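Long-range contacts in core protein VP4 (Bluetongue virus, PDB 2JHP), which caps the 5' ends of viral RNA as a multifunctional enzyme and helps form the inner capsid of the virus together with four other proteins: residues I59-G64 and P513-C518; P506-P511 and L568-K573. One frame throughout, in Å; residues are numbered along the deposited sequence.

In the fold
The two contacts lie along one loop, which runs from strand 499-503 to helix 523-533. Its first part, 506-511, packs on helix 568-576 in contact 2; after V512, residues 513-518 turn to meet helix 59-64 in contact 1. The centres are about 15 Å apart, and the contacts touch directly: S516 OG lies 3.1 Å from W570 CH2, and L517 CD2 is 3.5 Å from W570 NE1. The loop thus joins the N-terminal parallel sheet region to the C-terminal helices. None of the four segments belongs to the guanine or S-adenosyl-L-homocysteine pockets. The centre of contact 1 lies about 24 Å, and that of contact 2 about 28 Å, from the centre of the chain.

Contact 1: residues I59-G64 and P513-C518; sequences IRQLRG and PDISLC
A salt bridge between R60 and D514 ties the helix of a beta-alpha-beta crossover to an Asx turn. Helix 59-64 connects the parallel strands 48-51 and 67-71, and its I59, L62 and R63 pack against the latter; R60, Q61 and G64 meet the loop. The guanidinium of R60 meets the carboxylate of D514 edge to edge, NH1 and NH2 against OD1 and OD2, the planes 8° apart. NH1 donates to the syn lone pair of D514 OD1 over 3.2 Å, close to the guanidinium plane, while NH2 approaches D514 OD2 at a modelled 2.3 Å, too short to be taken literally. A bend at chi3 (80°) of R60 turns its end toward the acid, and W479 of helix 470-480 touches both side chains.

D514 is held by its own loop and by E596. Its OD2 accepts from the backbone N of S516 at 3.1 Å, almost straight but from above the carboxylate plane, which defines the Asx turn, and its anti lone pair takes S516 OG. OD1 also receives E596 N, so several donors fix the rotation of the carboxylate and would probably stabilise its negative charge. The backbone O of D514 accepts from both L517 N and C518 N, closing the turn after it.

Beside this polar pair, I515 reaches toward the helix, its CG2 packing 3.7 Å from R60 O and 4.2 Å from G64 CA. Q61 NE2 donates to V597 O and its OE1 accepts from T58 N, leaving the aliphatic part across I515: I515 CD1 sits 3.6 Å from Q61 CA and 3.7 Å from Q61 CG.

Contact 2: residues P506-P511 and L568-K573; sequences PIPDPP and LFWWFK
P508 lies over one face of the W570 indole, its CD 3.7 Å from the centroid of the five-membered ring and 14° off the normal, a CH-pi contact. P508 CG reaches onward over the six-membered ring, 3.5 Å from W570 CZ2. P511 meets the same indole at its edge, its carbonyl carbon 3.9 Å from W570 NE1. I507 divides its two branches: CD1 packs on F569 CD2 at 3.5 Å, and CG2 touches K573 CD at 3.7 Å and lies near W570 CD1. With CG anti to the backbone N (chi1 -157°) and the chain extended beyond it, K573 runs its methylenes past P511, whose CG is 3.9 Å from K573 CG.

Around this first shell, F476 meets the W570 ring at a steep angle, and W637 meets that of F569 likewise. W570 NE1 makes a weak hydrogen bond to V512 O. The peptide before P510 is cis, which probably helps the chain turn between P508 and P511, whose CB atoms both point toward the helix.

No hydrogen bond joins the segments, so the contact rests mainly on dispersion and the CH-pi interaction, with at most a weak long-range attraction between K573 NZ and D509 OD2, 4.9 Å apart.

Contact 1: residues I59-G64 and P513-C518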
ATOM      1  N   ILE A  59       0.408 -25.550  -3.438  1.00 10.72           N
ATOM      2  CA  ILE A  59       0.150 -24.288  -2.754  1.00 24.84           C
ATOM      3  C   ILE A  59      -0.934 -23.428  -3.444  1.00 14.24           C
ATOM      4  O   ILE A  59      -1.908 -23.022  -2.803  1.00 18.39           O
ATOM      5  CB  ILE A  59       1.480 -23.495  -2.495  1.00 11.97           C
ATOM      6  CG1 ILE A  59       1.185 -22.097  -1.962  1.00-11.21           C
ATOM      7  CG2 ILE A  59       2.329 -23.382  -3.745  1.00-11.52           C
ATOM      8  CD1 ILE A  59       0.658 -22.089  -0.600  1.00 17.32           C
ATOM      9  N   ARG A  60      -0.763 -23.184  -4.741  1.00 15.99           N
ATOM     10  CA  ARG A  60      -1.701 -22.413  -5.549  1.00 12.71           C
ATOM     11  C   ARG A  60      -3.085 -23.036  -5.613  1.00 26.40           C
ATOM     12  O   ARG A  60      -4.082 -22.311  -5.713  1.00 11.19           O
ATOM     13  CB  ARG A  60      -1.170 -22.267  -6.975  1.00  9.60           C
ATOM     14  CG  ARG A  60      -0.027 -21.272  -7.131  1.00  9.53           C
ATOM     15  CD  ARG A  60       0.348 -21.183  -8.574  1.00  5.02           C
ATOM     16  NE  ARG A  60      -0.553 -20.315  -9.322  1.00 49.70           N
ATOM     17  CZ  ARG A  60      -0.995 -20.569 -10.548  1.00  3.30           C
ATOM     18  NH1 ARG A  60      -0.649 -21.689 -11.172  1.00 13.49           N
ATOM     19  NH2 ARG A  60      -1.800 -19.703 -11.147  1.00 43.55           N
ATOM     20  N   GLN A  61      -3.141 -24.371  -5.593  1.00 12.71           N
ATOM     21  CA  GLN A  61      -4.414 -25.080  -5.544  1.00  7.56           C
ATOM     22  C   GLN A  61      -5.095 -24.758  -4.233  1.00 11.58           C
ATOM     23  O   GLN A  61      -6.256 -24.332  -4.222  1.00 19.88           O
ATOM     24  CB  GLN A  61      -4.238 -26.585  -5.714  1.00 16.52           C
ATOM     25  CG  GLN A  61      -4.049 -26.988  -7.153  1.00  1.10           C
ATOM     26  CD  GLN A  61      -3.976 -28.505  -7.363  1.00 -5.73           C
ATOM     27  OE1 GLN A  61      -3.283 -29.221  -6.627  1.00 25.45           O
ATOM     28  NE2 GLN A  61      -4.682 -28.991  -8.387  1.00  1.23           N
ATOM     29  N   LEU A  62      -4.356 -24.917  -3.135  1.00 12.22           N
ATOM     30  CA  LEU A  62      -4.905 -24.632  -1.806  1.00 16.80           C
ATOM     31  C   LEU A  62      -5.241 -23.153  -1.612  1.00  6.47           C
ATOM     32  O   LEU A  62      -6.240 -22.824  -0.978  1.00 25.45           O
ATOM     33  CB  LEU A  62      -3.996 -25.170  -0.688  1.00 12.98           C
ATOM     34  CG  LEU A  62      -3.954 -26.696  -0.514  1.00 35.86           C
ATOM     35  CD1 LEU A  62      -3.015 -27.125   0.612  1.00 13.28           C
ATOM     36  CD2 LEU A  62      -5.344 -27.276  -0.283  1.00 16.85           C
ATOM     37  N   ARG A  63      -4.427 -22.263  -2.176  1.00 19.11           N
ATOM     38  CA  ARG A  63      -4.731 -20.829  -2.107  1.00 10.12           C
ATOM     39  C   ARG A  63      -5.993 -20.455  -2.885  1.00 18.48           C
ATOM     40  O   ARG A  63      -6.746 -19.572  -2.470  1.00 19.52           O
ATOM     41  CB  ARG A  63      -3.548 -19.987  -2.570  1.00  9.56           C
ATOM     42  CG  ARG A  63      -2.409 -19.900  -1.563  1.00  6.47           C
ATOM     43  CD  ARG A  63      -2.772 -19.218  -0.287  1.00 -8.78           C
ATOM     44  NE  ARG A  63      -1.565 -18.858   0.438  1.00 29.73           N
ATOM     45  CZ  ARG A  63      -1.470 -18.751   1.764  1.00 16.06           C
ATOM     46  NH1 ARG A  63      -2.516 -19.003   2.540  1.00 20.43           N
ATOM     47  NH2 ARG A  63      -0.314 -18.410   2.321  1.00 22.42           N
ATOM     48  N   GLY A  64      -6.222 -21.142  -4.000  1.00 22.27           N
ATOM     49  CA  GLY A  64      -7.428 -20.952  -4.795  1.00 23.41           C
ATOM     50  C   GLY A  64      -8.652 -21.385  -4.019  1.00 18.43           C
ATOM     51  O   GLY A  64      -9.763 -20.904  -4.266  1.00 21.08           O
ATOM     52  N   PRO A 513      -7.174 -22.321 -18.660  1.00 10.79           N
ATOM     53  CA  PRO A 513      -8.076 -22.054 -17.543  1.00  1.36           C
ATOM     54  C   PRO A 513      -7.400 -22.126 -16.171  1.00  5.20           C
ATOM     55  O   PRO A 513      -7.835 -22.897 -15.303  1.00 11.54           O
ATOM     56  CB  PRO A 513      -9.107 -23.178 -17.670  1.00-10.64           C
ATOM     57  CG  PRO A 513      -8.313 -24.328 -18.187  1.00 -8.34           C
ATOM     58  CD  PRO A 513      -7.296 -23.717 -19.122  1.00  6.60           C
ATOM     59  N   ASP A 514      -6.365 -21.311 -15.970  1.00 10.83           N
ATOM     60  CA  ASP A 514      -5.612 -21.332 -14.718  1.00 20.54           C
ATOM     61  C   ASP A 514      -6.400 -20.837 -13.492  1.00 36.65           C
ATOM     62  O   ASP A 514      -7.284 -19.993 -13.606  1.00 15.82           O
ATOM     63  CB  ASP A 514      -4.321 -20.542 -14.870  1.00 14.43           C
ATOM     64  CG  ASP A 514      -3.417 -20.680 -13.672  1.00  0.93           C
ATOM     65  OD1 ASP A 514      -2.740 -21.726 -13.539  1.00 23.23           O
ATOM     66  OD2 ASP A 514      -3.403 -19.738 -12.853  1.00 43.14           O
ATOM     67  N   ILE A 515      -6.054 -21.391 -12.331  1.00 36.59           N
ATOM     68  CA  ILE A 515      -6.648 -21.054 -11.035  1.00 29.24           C
ATOM     69  C   ILE A 515      -6.890 -19.551 -10.843  1.00  7.90           C
ATOM     70  O   ILE A 515      -7.931 -19.148 -10.326  1.00 12.04           O
ATOM     71  CB  ILE A 515      -5.786 -21.658  -9.884  1.00 37.97           C
ATOM     72  CG1 ILE A 515      -6.362 -22.994  -9.440  1.00 34.88           C
ATOM     73  CG2 ILE A 515      -5.710 -20.756  -8.667  1.00  8.15           C
ATOM     74  CD1 ILE A 515      -5.338 -23.899  -8.821  1.00 24.81           C
ATOM     75  N   SER A 516      -5.928 -18.737 -11.281  1.00 -7.30           N
ATOM     76  CA  SER A 516      -6.021 -17.282 -11.246  1.00  7.82           C
ATOM     77  C   SER A 516      -7.337 -16.805 -11.847  1.00 21.34           C
ATOM     78  O   SER A 516      -7.950 -15.862 -11.363  1.00 16.80           O
ATOM     79  CB  SER A 516      -4.834 -16.681 -12.009  1.00 -3.63           C
ATOM     80  OG  SER A 516      -4.840 -17.062 -13.372  1.00 12.39           O
ATOM     81  N   LEU A 517      -7.755 -17.474 -12.914  1.00 11.66           N
ATOM     82  CA  LEU A 517      -9.010 -17.180 -13.584  1.00 14.16           C
ATOM     83  C   LEU A 517     -10.201 -17.917 -12.931  1.00 15.25           C
ATOM     84  O   LEU A 517     -11.227 -17.303 -12.638  1.00 25.92           O
ATOM     85  CB  LEU A 517      -8.883 -17.546 -15.069  1.00 15.64           C
ATOM     86  CG  LEU A 517     -10.059 -17.318 -16.018  1.00 27.38           C
ATOM     87  CD1 LEU A 517     -10.333 -15.831 -16.203  1.00 23.36           C
ATOM     88  CD2 LEU A 517      -9.813 -18.014 -17.369  1.00  8.90           C
ATOM     89  N   CYS A 518     -10.035 -19.222 -12.693  1.00 14.39           N
ATOM     90  CA  CYS A 518     -11.139 -20.127 -12.396  1.00 10.24           C
ATOM     91  C   CYS A 518     -11.029 -20.822 -11.049  1.00 22.42           C
ATOM     92  O   CYS A 518     -10.213 -21.725 -10.862  1.00 32.07           O
ATOM     93  CB  CYS A 518     -11.281 -21.175 -13.505  1.00 19.29           C
ATOM     94  SG  CYS A 518     -11.576 -20.473 -15.132  1.00 17.51           S
TER

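Contact 2: residues P506-P511 and L568-K573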
ATOM      1  N   PRO A 506      -1.447  -8.868 -20.788  1.00  3.06           N
ATOM      2  CA  PRO A 506      -2.176  -9.452 -21.920  1.00 11.51           C
ATOM      3  C   PRO A 506      -2.788 -10.791 -21.543  1.00 19.91           C
ATOM      4  O   PRO A 506      -2.241 -11.502 -20.702  1.00 17.71           O
ATOM      5  CB  PRO A 506      -1.088  -9.632 -23.019  1.00 -9.08           C
ATOM      6  CG  PRO A 506       0.194  -9.734 -22.284  1.00-14.28           C
ATOM      7  CD  PRO A 506       0.012  -8.865 -21.010  1.00-10.70           C
ATOM      8  N   ILE A 507      -3.921 -11.112 -22.161  1.00 19.19           N
ATOM      9  CA  ILE A 507      -4.537 -12.429 -22.039  1.00 24.79           C
ATOM     10  C   ILE A 507      -3.476 -13.495 -22.293  1.00 34.59           C
ATOM     11  O   ILE A 507      -2.720 -13.384 -23.254  1.00 38.46           O
ATOM     12  CB  ILE A 507      -5.690 -12.597 -23.051  1.00 30.34           C
ATOM     13  CG1 ILE A 507      -6.779 -11.540 -22.822  1.00 48.71           C
ATOM     14  CG2 ILE A 507      -6.274 -13.993 -22.965  1.00 11.51           C
ATOM     15  CD1 ILE A 507      -7.774 -11.389 -23.970  1.00  8.36           C
ATOM     16  N   PRO A 508      -3.392 -14.518 -21.424  1.00 27.26           N
ATOM     17  CA  PRO A 508      -2.411 -15.585 -21.649  1.00  5.34           C
ATOM     18  C   PRO A 508      -2.638 -16.332 -22.960  1.00  6.63           C
ATOM     19  O   PRO A 508      -3.737 -16.316 -23.514  1.00 19.96           O
ATOM     20  CB  PRO A 508      -2.647 -16.534 -20.476  1.00-11.89           C
ATOM     21  CG  PRO A 508      -3.299 -15.698 -19.434  1.00 62.39           C
ATOM     22  CD  PRO A 508      -4.166 -14.749 -20.192  1.00 21.96           C
ATOM     23  N   ASP A 509      -1.588 -16.984 -23.444  1.00-11.21           N
ATOM     24  CA  ASP A 509      -1.610 -17.579 -24.747  1.00-18.26           C
ATOM     25  C   ASP A 509      -0.726 -18.824 -24.793  1.00-18.21           C
ATOM     26  O   ASP A 509       0.511 -18.721 -24.764  1.00-18.78           O
ATOM     27  CB  ASP A 509      -1.129 -16.547 -25.774  1.00-14.38           C
ATOM     28  CG  ASP A 509      -0.806 -17.168 -27.110  1.00  2.29           C
ATOM     29  OD1 ASP A 509       0.359 -17.069 -27.545  1.00 26.44           O
ATOM     30  OD2 ASP A 509      -1.712 -17.783 -27.706  1.00-15.78           O
ATOM     31  N   PRO A 510      -1.339 -20.016 -24.942  1.00-19.13           N
ATOM     32  CA  PRO A 510      -2.764 -20.372 -24.971  1.00 -9.68           C
ATOM     33  C   PRO A 510      -3.576 -19.888 -23.796  1.00  5.33           C
ATOM     34  O   PRO A 510      -3.083 -19.909 -22.670  1.00  8.26           O
ATOM     35  CB  PRO A 510      -2.752 -21.918 -25.036  1.00-13.83           C
ATOM     36  CG  PRO A 510      -1.341 -22.329 -24.799  1.00 -2.17           C
ATOM     37  CD  PRO A 510      -0.493 -21.186 -25.254  1.00 -1.04           C
ATOM     38  N   PRO A 511      -4.814 -19.427 -24.062  1.00 33.23           N
ATOM     39  CA  PRO A 511      -5.748 -18.959 -23.037  1.00 31.30           C
ATOM     40  C   PRO A 511      -6.195 -20.094 -22.111  1.00  8.01           C
ATOM     41  O   PRO A 511      -7.341 -20.542 -22.170  1.00  8.26           O
ATOM     42  CB  PRO A 511      -6.924 -18.409 -23.856  1.00 51.03           C
ATOM     43  CG  PRO A 511      -6.817 -19.062 -25.184  1.00 27.33           C
ATOM     44  CD  PRO A 511      -5.376 -19.315 -25.423  1.00 51.54           C
ATOM     45  N   LEU A 568     -13.749 -11.719 -17.890  1.00 18.83           N
ATOM     46  CA  LEU A 568     -14.616 -12.100 -19.003  1.00  4.09           C
ATOM     47  C   LEU A 568     -13.862 -12.326 -20.306  1.00 23.03           C
ATOM     48  O   LEU A 568     -14.062 -13.333 -20.974  1.00  6.94           O
ATOM     49  CB  LEU A 568     -15.728 -11.067 -19.215  1.00 -5.53           C
ATOM     50  CG  LEU A 568     -16.917 -11.132 -18.249  1.00  7.81           C
ATOM     51  CD1 LEU A 568     -17.984 -10.144 -18.689  1.00  3.58           C
ATOM     52  CD2 LEU A 568     -17.504 -12.540 -18.172  1.00 -7.45           C
ATOM     53  N   PHE A 569     -12.992 -11.390 -20.664  1.00  6.59           N
ATOM     54  CA  PHE A 569     -12.285 -11.467 -21.945  1.00 18.86           C
ATOM     55  C   PHE A 569     -11.465 -12.746 -22.051  1.00  3.44           C
ATOM     56  O   PHE A 569     -11.578 -13.483 -23.013  1.00 -7.83           O
ATOM     57  CB  PHE A 569     -11.372 -10.260 -22.136  1.00 24.17           C
ATOM     58  CG  PHE A 569     -11.428  -9.688 -23.507  1.00-12.98           C
ATOM     59  CD1 PHE A 569     -11.835  -8.372 -23.714  1.00 40.07           C
ATOM     60  CD2 PHE A 569     -11.103 -10.466 -24.600  1.00 83.71           C
ATOM     61  CE1 PHE A 569     -11.905  -7.846 -24.997  1.00 10.28           C
ATOM     62  CE2 PHE A 569     -11.168  -9.953 -25.859  1.00-12.56           C
ATOM     63  CZ  PHE A 569     -11.565  -8.637 -26.071  1.00 23.39           C
ATOM     64  N   TRP A 570     -10.635 -12.998 -21.044  1.00 -6.76           N
ATOM     65  CA  TRP A 570      -9.827 -14.212 -20.971  1.00  6.82           C
ATOM     66  C   TRP A 570     -10.717 -15.464 -20.882  1.00 20.11           C
ATOM     67  O   TRP A 570     -10.456 -16.471 -21.549  1.00  8.86           O
ATOM     68  CB  TRP A 570      -8.882 -14.083 -19.775  1.00 24.12           C
ATOM     69  CG  TRP A 570      -8.079 -15.273 -19.420  1.00-11.25           C
ATOM     70  CD1 TRP A 570      -7.941 -16.426 -20.139  1.00-17.67           C
ATOM     71  CD2 TRP A 570      -7.245 -15.413 -18.267  1.00 -8.03           C
ATOM     72  NE1 TRP A 570      -7.086 -17.288 -19.488  1.00 -8.71           N
ATOM     73  CE2 TRP A 570      -6.647 -16.687 -18.335  1.00 13.14           C
ATOM     74  CE3 TRP A 570      -6.943 -14.577 -17.175  1.00 -9.30           C
ATOM     75  CZ2 TRP A 570      -5.773 -17.156 -17.353  1.00  4.13           C
ATOM     76  CZ3 TRP A 570      -6.078 -15.047 -16.195  1.00  9.14           C
ATOM     77  CH2 TRP A 570      -5.497 -16.321 -16.299  1.00 -7.87           C
ATOM     78  N   TRP A 571     -11.772 -15.376 -20.077  1.00  8.38           N
ATOM     79  CA  TRP A 571     -12.732 -16.471 -19.919  1.00 -7.44           C
ATOM     80  C   TRP A 571     -13.429 -16.816 -21.245  1.00 11.24           C
ATOM     81  O   TRP A 571     -13.423 -17.968 -21.658  1.00 17.76           O
ATOM     82  CB  TRP A 571     -13.743 -16.150 -18.814  1.00 10.06           C
ATOM     83  CG  TRP A 571     -14.405 -17.352 -18.242  1.00  7.53           C
ATOM     84  CD1 TRP A 571     -13.899 -18.195 -17.297  1.00 35.29           C
ATOM     85  CD2 TRP A 571     -15.709 -17.844 -18.566  1.00 -8.30           C
ATOM     86  NE1 TRP A 571     -14.806 -19.185 -17.011  1.00  8.39           N
ATOM     87  CE2 TRP A 571     -15.923 -18.998 -17.783  1.00 10.47           C
ATOM     88  CE3 TRP A 571     -16.715 -17.429 -19.457  1.00 -3.11           C
ATOM     89  CZ2 TRP A 571     -17.100 -19.744 -17.862  1.00 17.08           C
ATOM     90  CZ3 TRP A 571     -17.886 -18.167 -19.528  1.00 29.91           C
ATOM     91  CH2 TRP A 571     -18.067 -19.311 -18.739  1.00 10.73           C
ATOM     92  N   PHE A 572     -13.994 -15.816 -21.922  1.00  4.48           N
ATOM     93  CA  PHE A 572     -14.570 -16.030 -23.252  1.00  7.26           C
ATOM     94  C   PHE A 572     -13.530 -16.608 -24.203  1.00  1.81           C
ATOM     95  O   PHE A 572     -13.862 -17.405 -25.093  1.00 -9.58           O
ATOM     96  CB  PHE A 572     -15.148 -14.737 -23.843  1.00 13.37           C
ATOM     97  CG  PHE A 572     -16.418 -14.263 -23.178  1.00 10.27           C
ATOM     98  CD1 PHE A 572     -17.395 -15.164 -22.764  1.00 10.03           C
ATOM     99  CD2 PHE A 572     -16.652 -12.903 -22.995  1.00 15.91           C
ATOM    100  CE1 PHE A 572     -18.568 -14.718 -22.160  1.00 29.41           C
ATOM    101  CE2 PHE A 572     -17.824 -12.452 -22.395  1.00 34.33           C
ATOM    102  CZ  PHE A 572     -18.782 -13.362 -21.977  1.00 58.43           C
ATOM    103  N   LYS A 573     -12.269 -16.218 -24.029  1.00 15.27           N
ATOM    104  CA  LYS A 573     -11.220 -16.732 -24.907  1.00 16.38           C
ATOM    105  C   LYS A 573     -10.917 -18.194 -24.584  1.00  9.07           C
ATOM    106  O   LYS A 573     -10.620 -18.975 -25.479  1.00  0.61           O
ATOM    107  CB  LYS A 573      -9.956 -15.871 -24.849  1.00 32.17           C
ATOM    108  CG  LYS A 573      -9.094 -16.005 -26.096  1.00  9.37           C
ATOM    109  CD  LYS A 573      -7.837 -15.138 -26.073  1.00 19.15           C
ATOM    110  CE  LYS A 573      -6.885 -15.520 -27.214  1.00-10.31           C
ATOM    111  NZ  LYS A 573      -5.546 -14.868 -27.054  1.00 16.26           N
TER